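Local coordinates for A rubisco-like protein (Burkholderia fungorum, PDB 3NWR) that is a rubisco-like protein, classed as a lyase, and probably acts on a substrate other than ribulose bisphosphate, at residues L281-N286 against D314-H319. Sequence-based numbering, arbitrary orientation.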
# COMPACT_ATOMS: atom_id res chain seq x y z
N LEU A 281 6.80 1.40 18.67
CA LEU A 281 6.67 1.15 17.24
C LEU A 281 6.51 2.49 16.52
O LEU A 281 5.44 3.11 16.58
CB LEU A 281 5.45 0.26 16.98
CG LEU A 281 5.66 -1.05 16.23
CD1 LEU A 281 4.30 -1.67 15.94
CD2 LEU A 281 6.46 -0.82 14.96
N HIS A 282 7.58 2.94 15.89
CA HIS A 282 7.61 4.23 15.18
C HIS A 282 7.25 3.96 13.72
O HIS A 282 8.05 3.39 12.97
CB HIS A 282 9.00 4.87 15.31
CG HIS A 282 9.13 6.20 14.63
ND1 HIS A 282 8.80 7.39 15.25
CD2 HIS A 282 9.59 6.53 13.40
CE1 HIS A 282 9.03 8.39 14.42
NE2 HIS A 282 9.50 7.90 13.29
N ALA A 283 6.06 4.38 13.31
CA ALA A 283 5.58 4.11 11.95
C ALA A 283 6.05 5.17 10.96
O ALA A 283 5.74 6.35 11.12
CB ALA A 283 4.05 4.03 11.95
N HIS A 284 6.79 4.76 9.93
CA HIS A 284 7.19 5.69 8.89
C HIS A 284 6.26 5.49 7.71
O HIS A 284 6.12 4.37 7.21
CB HIS A 284 8.65 5.50 8.45
CG HIS A 284 9.18 6.67 7.69
ND1 HIS A 284 8.90 6.87 6.35
CD2 HIS A 284 9.90 7.74 8.09
CE1 HIS A 284 9.46 8.00 5.96
NE2 HIS A 284 10.08 8.55 6.99
N ARG A 285 5.63 6.56 7.25
CA ARG A 285 4.56 6.43 6.27
C ARG A 285 4.99 6.61 4.82
O ARG A 285 4.15 6.77 3.94
CB ARG A 285 3.41 7.39 6.60
CG ARG A 285 3.71 8.85 6.22
CD ARG A 285 2.62 9.82 6.64
NE ARG A 285 2.71 11.02 5.82
CZ ARG A 285 1.94 12.10 5.96
NH1 ARG A 285 1.04 12.16 6.92
NH2 ARG A 285 2.08 13.11 5.11
N ASN A 286 6.29 6.55 4.54
CA ASN A 286 6.75 6.76 3.17
C ASN A 286 5.92 5.94 2.18
O ASN A 286 5.67 4.75 2.40
CB ASN A 286 8.27 6.52 3.00
CG ASN A 286 8.66 5.06 3.13
OD1 ASN A 286 8.72 4.34 2.15
ND2 ASN A 286 8.95 4.63 4.36
N ASP A 314 2.76 3.30 17.67
CA ASP A 314 2.83 4.26 18.76
C ASP A 314 2.99 5.70 18.29
O ASP A 314 2.57 6.63 18.97
CB ASP A 314 4.00 3.91 19.67
CG ASP A 314 3.77 2.63 20.43
OD1 ASP A 314 2.79 2.60 21.20
OD2 ASP A 314 4.56 1.67 20.26
N HIS A 315 3.65 5.87 17.14
CA HIS A 315 3.89 7.18 16.54
C HIS A 315 3.41 7.17 15.11
O HIS A 315 3.53 6.17 14.41
CB HIS A 315 5.38 7.50 16.46
CG HIS A 315 6.13 7.42 17.76
ND1 HIS A 315 7.50 7.48 17.81
CD2 HIS A 315 5.71 7.31 19.04
CE1 HIS A 315 7.90 7.41 19.07
NE2 HIS A 315 6.83 7.31 19.84
N MET A 316 2.91 8.32 14.64
CA MET A 316 2.60 8.50 13.22
C MET A 316 3.16 9.82 12.72
O MET A 316 3.13 10.83 13.43
CB MET A 316 1.08 8.50 12.98
CG MET A 316 0.42 7.13 13.09
SD MET A 316 0.76 6.01 11.69
CE MET A 316 -0.29 6.69 10.40
N HIS A 317 3.65 9.81 11.48
CA HIS A 317 4.18 11.01 10.84
C HIS A 317 3.08 11.86 10.22
O HIS A 317 2.15 11.33 9.59
CB HIS A 317 5.19 10.63 9.77
CG HIS A 317 6.55 10.37 10.32
ND1 HIS A 317 7.57 11.28 10.20
CD2 HIS A 317 7.05 9.31 11.01
CE1 HIS A 317 8.65 10.79 10.80
NE2 HIS A 317 8.36 9.60 11.29
N VAL A 318 3.22 13.18 10.37
CA VAL A 318 2.26 14.13 9.84
C VAL A 318 2.90 15.18 8.92
O VAL A 318 2.22 16.10 8.46
CB VAL A 318 1.50 14.86 10.97
CG1 VAL A 318 0.75 13.85 11.83
CG2 VAL A 318 2.43 15.71 11.83
N HIS A 319 4.18 14.99 8.63
CA HIS A 319 4.98 15.97 7.90
C HIS A 319 5.02 17.28 8.69
O HIS A 319 5.05 17.20 9.92
CB HIS A 319 4.58 16.05 6.42
CG HIS A 319 4.97 14.82 5.67
ND1 HIS A 319 4.81 14.68 4.30
CD2 HIS A 319 5.54 13.66 6.09
CE1 HIS A 319 5.25 13.49 3.92
NE2 HIS A 319 5.71 12.86 4.99
O HOH W 1 3.37 7.28 10.03
O HOH W 2 0.84 15.64 5.97
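His282 bridges two histidines of the neighbouring strand. Its ND1 lies 2.9 Å from ND1 of His315, and its NE2 lies 2.9 Å from NE2 of His317. Both are hydrogen bonds whose proton could sit on either ring. The first is nearly straight and joins ring edges, with the planes at 86°. With CG of His282 anti to the backbone N (chi1 -179°), the ring reaches across toward the partner strand. CD2 at the edge of the His284 ring lies over one face of His317, toward its rim.

The strands 281-284 and 315-319 are parallel and adjacent in the TIM barrel, joined through helix 301-309. Ala283 N donates to His315 O at 3.3 Å. Pairing is tight at the Leu281-Asp314 end. Leu281 N donates to OD2 of Asp314 at 2.8 Å, and Leu281 O accepts from Asp314 N. Arg274 also holds that carboxylate by a salt bridge. On the face away from His282 and His315, Ala283 CB packs on Met316 SD at 3.8 Å.

The strands then splay. Water replaces direct pairing, joining Ala283 O to His317 N. A second water links Arg285 NH2 to Val318 O. The extended Arg285 chain carries NH2 3.2 Å above the centre of the His319 ring, while His319 ND1 bonds Gln327. This looser end is still buried, with Asp120 of the second subunit packing on His319.

His284 NE2 makes a weak hydrogen bond to the carboxylated lysine at position 195. Each N-to-N link needs one N-H and one bare ring nitrogen, so the hydrogen positions of His282, His315 and His317 are probably coupled.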